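Local structure of aminoacyltransferase FemA (Staphylococcus aureus, 1LRZ) at residues D16-T26 and F319-Y328. The protein adds glycines 2 and 3 of the pentaglycine bridge of the cell-wall peptidoglycan, taking them from glycyl-tRNA(Gly). Numbering follows the deposited sequence.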
loop_
_atom_site.group_PDB
_atom_site.type_symbol
_atom_site.label_atom_id
_atom_site.label_comp_id
_atom_site.label_asym_id
_atom_site.label_seq_id
_atom_site.Cartn_x
_atom_site.Cartn_y
_atom_site.Cartn_z
ATOM N N ASP A 16 14.027 -5.731 9.514
ATOM C CA ASP A 16 12.932 -6.699 9.391
ATOM C C ASP A 16 12.295 -7.006 10.749
ATOM O O ASP A 16 11.150 -7.440 10.815
ATOM C CB ASP A 16 13.419 -8.035 8.810
ATOM C CG ASP A 16 13.437 -8.062 7.293
ATOM O OD1 ASP A 16 13.828 -9.113 6.746
ATOM O OD2 ASP A 16 13.066 -7.056 6.646
ATOM N N SER A 17 13.038 -6.793 11.829
ATOM C CA SER A 17 12.524 -7.099 13.156
ATOM C C SER A 17 11.902 -5.922 13.887
ATOM O O SER A 17 11.414 -6.078 14.995
ATOM C CB SER A 17 13.652 -7.665 14.030
ATOM O OG SER A 17 14.590 -6.648 14.373
ATOM N N MET A 18 11.904 -4.747 13.272
ATOM C CA MET A 18 11.402 -3.556 13.950
ATOM C C MET A 18 10.103 -2.975 13.403
ATOM O O MET A 18 9.822 -3.064 12.205
ATOM C CB MET A 18 12.484 -2.454 13.906
ATOM C CG MET A 18 13.757 -2.729 14.773
ATOM S SD MET A 18 13.410 -2.601 16.539
ATOM C CE MET A 18 13.530 -0.894 16.793
ATOM N N PRO A 19 9.291 -2.376 14.284
ATOM C CA PRO A 19 8.031 -1.764 13.846
ATOM C C PRO A 19 8.410 -0.454 13.164
ATOM O O PRO A 19 9.467 0.114 13.448
ATOM C CB PRO A 19 7.280 -1.525 15.157
ATOM C CG PRO A 19 8.393 -1.323 16.148
ATOM C CD PRO A 19 9.375 -2.411 15.751
ATOM N N TYR A 20 7.556 0.026 12.268
ATOM C CA TYR A 20 7.820 1.262 11.552
ATOM C C TYR A 20 9.169 1.282 10.829
ATOM O O TYR A 20 9.943 2.229 10.930
ATOM C CB TYR A 20 7.682 2.468 12.495
ATOM C CG TYR A 20 6.226 2.833 12.742
ATOM C CD1 TYR A 20 5.453 3.424 11.735
ATOM C CD2 TYR A 20 5.595 2.503 13.941
ATOM C CE1 TYR A 20 4.085 3.671 11.912
ATOM C CE2 TYR A 20 4.224 2.748 14.128
ATOM C CZ TYR A 20 3.484 3.326 13.111
ATOM O OH TYR A 20 2.136 3.548 13.282
ATOM N N SER A 21 9.457 0.200 10.126
ATOM C CA SER A 21 10.654 0.125 9.307
ATOM C C SER A 21 10.020 0.180 7.920
ATOM O O SER A 21 9.361 -0.762 7.497
ATOM C CB SER A 21 11.395 -1.196 9.528
ATOM O OG SER A 21 10.490 -2.288 9.535
ATOM N N HIS A 22 10.190 1.304 7.238
ATOM C CA HIS A 22 9.602 1.528 5.907
ATOM C C HIS A 22 10.194 0.599 4.849
ATOM O O HIS A 22 11.314 0.105 5.018
ATOM C CB HIS A 22 9.834 2.989 5.507
ATOM C CG HIS A 22 8.906 3.491 4.446
ATOM N ND1 HIS A 22 9.359 4.042 3.267
ATOM C CD2 HIS A 22 7.555 3.608 4.423
ATOM C CE1 HIS A 22 8.329 4.485 2.565
ATOM N NE2 HIS A 22 7.222 4.235 3.244
ATOM N N PHE A 23 9.466 0.385 3.749
ATOM C CA PHE A 23 9.951 -0.505 2.699
ATOM C C PHE A 23 11.214 0.048 2.037
ATOM O O PHE A 23 11.901 -0.678 1.327
ATOM C CB PHE A 23 8.867 -0.793 1.636
ATOM C CG PHE A 23 8.353 0.432 0.914
ATOM C CD1 PHE A 23 7.176 1.061 1.326
ATOM C CD2 PHE A 23 9.039 0.947 -0.181
ATOM C CE1 PHE A 23 6.688 2.185 0.656
ATOM C CE2 PHE A 23 8.558 2.077 -0.862
ATOM C CZ PHE A 23 7.381 2.694 -0.440
ATOM N N THR A 24 11.511 1.329 2.269
ATOM C CA THR A 24 12.729 1.946 1.730
ATOM C C THR A 24 13.939 1.652 2.640
ATOM O O THR A 24 15.084 1.918 2.269
ATOM C CB THR A 24 12.584 3.483 1.594
ATOM O OG1 THR A 24 11.983 4.003 2.787
ATOM C CG2 THR A 24 11.724 3.843 0.380
ATOM N N GLN A 25 13.684 1.122 3.836
ATOM C CA GLN A 25 14.763 0.779 4.773
ATOM C C GLN A 25 15.002 -0.728 4.660
ATOM O O GLN A 25 14.914 -1.464 5.646
ATOM C CB GLN A 25 14.372 1.156 6.215
ATOM C CG GLN A 25 14.323 2.678 6.458
ATOM C CD GLN A 25 15.678 3.366 6.227
ATOM O OE1 GLN A 25 15.763 4.436 5.600
ATOM N NE2 GLN A 25 16.735 2.761 6.742
ATOM N N THR A 26 15.312 -1.172 3.444
ATOM C CA THR A 26 15.531 -2.595 3.159
ATOM C C THR A 26 16.754 -2.823 2.271
ATOM O O THR A 26 17.263 -1.902 1.628
ATOM C CB THR A 26 14.326 -3.198 2.398
ATOM O OG1 THR A 26 14.166 -2.497 1.156
ATOM C CG2 THR A 26 13.042 -3.067 3.209
ATOM N N PHE A 319 4.002 -3.418 -1.876
ATOM C CA PHE A 319 5.275 -3.704 -1.217
ATOM C C PHE A 319 4.949 -4.576 -0.003
ATOM O O PHE A 319 3.987 -4.310 0.738
ATOM C CB PHE A 319 5.968 -2.407 -0.805
ATOM C CG PHE A 319 6.382 -1.563 -1.976
ATOM C CD1 PHE A 319 6.152 -0.191 -1.984
ATOM C CD2 PHE A 319 6.958 -2.153 -3.101
ATOM C CE1 PHE A 319 6.488 0.583 -3.098
ATOM C CE2 PHE A 319 7.302 -1.381 -4.222
ATOM C CZ PHE A 319 7.063 -0.015 -4.219
ATOM N N ILE A 320 5.737 -5.627 0.194
ATOM C CA ILE A 320 5.486 -6.559 1.279
ATOM C C ILE A 320 6.696 -6.742 2.176
ATOM O O ILE A 320 7.750 -7.194 1.741
ATOM C CB ILE A 320 5.062 -7.955 0.723
ATOM C CG1 ILE A 320 3.803 -7.819 -0.145
ATOM C CG2 ILE A 320 4.818 -8.933 1.863
ATOM C CD1 ILE A 320 4.084 -7.356 -1.547
ATOM N N ASN A 321 6.534 -6.380 3.438
ATOM C CA ASN A 321 7.601 -6.523 4.402
ATOM C C ASN A 321 6.980 -7.000 5.704
ATOM O O ASN A 321 5.757 -6.945 5.877
ATOM C CB ASN A 321 8.334 -5.186 4.562
ATOM C CG ASN A 321 9.061 -4.781 3.286
ATOM O OD1 ASN A 321 10.167 -5.257 3.014
ATOM N ND2 ASN A 321 8.426 -3.926 2.481
ATOM N N PRO A 322 7.808 -7.496 6.626
ATOM C CA PRO A 322 7.279 -7.983 7.903
ATOM C C PRO A 322 6.377 -7.007 8.658
ATOM O O PRO A 322 5.406 -7.417 9.292
ATOM C CB PRO A 322 8.545 -8.331 8.689
ATOM C CG PRO A 322 9.499 -8.775 7.590
ATOM C CD PRO A 322 9.269 -7.688 6.550
ATOM N N PHE A 323 6.685 -5.716 8.591
ATOM C CA PHE A 323 5.892 -4.730 9.316
ATOM C C PHE A 323 4.523 -4.436 8.705
ATOM O O PHE A 323 3.561 -4.176 9.422
ATOM C CB PHE A 323 6.667 -3.413 9.424
ATOM C CG PHE A 323 5.894 -2.303 10.088
ATOM C CD1 PHE A 323 5.372 -2.472 11.368
ATOM C CD2 PHE A 323 5.725 -1.074 9.449
ATOM C CE1 PHE A 323 4.693 -1.426 12.010
ATOM C CE2 PHE A 323 5.050 -0.022 10.077
ATOM C CZ PHE A 323 4.534 -0.199 11.359
ATOM N N GLU A 324 4.430 -4.481 7.382
ATOM C CA GLU A 324 3.157 -4.156 6.746
ATOM C C GLU A 324 3.129 -4.464 5.260
ATOM O O GLU A 324 4.170 -4.652 4.612
ATOM C CB GLU A 324 2.886 -2.657 6.908
ATOM C CG GLU A 324 4.019 -1.816 6.268
ATOM C CD GLU A 324 3.825 -0.300 6.363
ATOM O OE1 GLU A 324 4.807 0.427 6.093
ATOM O OE2 GLU A 324 2.711 0.170 6.690
ATOM N N VAL A 325 1.914 -4.502 4.728
ATOM C CA VAL A 325 1.699 -4.678 3.307
ATOM C C VAL A 325 1.292 -3.254 2.898
ATOM O O VAL A 325 0.472 -2.621 3.578
ATOM C CB VAL A 325 0.545 -5.658 3.015
ATOM C CG1 VAL A 325 0.105 -5.529 1.558
ATOM C CG2 VAL A 325 1.016 -7.088 3.282
ATOM N N VAL A 326 1.880 -2.740 1.822
ATOM C CA VAL A 326 1.572 -1.393 1.373
ATOM C C VAL A 326 0.950 -1.371 -0.010
ATOM O O VAL A 326 1.508 -1.937 -0.951
ATOM C CB VAL A 326 2.846 -0.506 1.311
ATOM C CG1 VAL A 326 2.497 0.868 0.712
ATOM C CG2 VAL A 326 3.444 -0.328 2.705
ATOM N N TYR A 327 -0.212 -0.736 -0.119
ATOM C CA TYR A 327 -0.879 -0.557 -1.407
ATOM C C TYR A 327 -0.252 0.750 -1.931
ATOM O O TYR A 327 -0.701 1.850 -1.597
ATOM C CB TYR A 327 -2.380 -0.376 -1.203
ATOM C CG TYR A 327 -3.122 0.080 -2.435
ATOM C CD1 TYR A 327 -2.912 -0.535 -3.671
ATOM C CD2 TYR A 327 -4.068 1.104 -2.361
ATOM C CE1 TYR A 327 -3.623 -0.145 -4.802
ATOM C CE2 TYR A 327 -4.790 1.502 -3.489
ATOM C CZ TYR A 327 -4.561 0.877 -4.704
ATOM O OH TYR A 327 -5.264 1.273 -5.820
ATOM N N TYR A 328 0.799 0.619 -2.733
ATOM C CA TYR A 328 1.517 1.780 -3.236
ATOM C C TYR A 328 0.843 2.540 -4.374
ATOM O O TYR A 328 0.734 3.765 -4.332
ATOM C CB TYR A 328 2.923 1.372 -3.669
ATOM C CG TYR A 328 3.773 2.552 -4.069
ATOM C CD1 TYR A 328 4.224 3.464 -3.114
ATOM C CD2 TYR A 328 4.070 2.797 -5.410
ATOM C CE1 TYR A 328 4.951 4.604 -3.484
ATOM C CE2 TYR A 328 4.796 3.933 -5.796
ATOM C CZ TYR A 328 5.231 4.830 -4.824
ATOM O OH TYR A 328 5.929 5.955 -5.205
HETATM O O HOH W 1 9.192 -4.501 7.895
#
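F23 lies between two partners: over the centre of one face of its ring sits CD1 of F319, and against the opposite face, nearer the rim, lies CE1 of H22. The contact sets the loop between helices 8-16 and 27-35 against a β-hairpin of this FemABX-family fold, strands 310-320 and 325-332 joined by the turn that carries P322 and F323. A flat phenyl suits F23, whose two faces serve two neighbours; its plane meets that of F319 at 36°, with F23 CE2 and F319 CE1 3.4 Å apart. V326 CG2 and Y328 CD1, from the second strand, approach F23 obliquely on the F319 side.

The second aromatic pair is edge-to-face: F323 directs its edge at the face of Y20, its CZ over the ring centre, centroids 4.9 Å apart. With CG anti to its backbone N (chi1 177°), the F323 ring extends from the turn against Y20 N, which lies over its centre; P19 C covers the same face nearer the rim. Tyrosine suits position 20, offering F323 a face and R360 a hydroxyl.

Through M18, H22 and T24 the loop also packs on strand 67-78, so it lies between that strand's sheet and the hairpin's.

Polar groups shape the loop and tie it to the hairpin. H22 ND1 donates to T24 OG1 in the imidazole plane, nearly straight at 168°, which helps fix the ring backing F23; NE2 bonds to Y364 OH. R235 bridges both segments, forming a salt bridge with D16 and a hydrogen bond to N321 OD1, while N321 ND2 lies 3.3 Å from F23 CB. A water accepts from F323 N at 2.9 Å and donates to S21 OG at 3.0 Å.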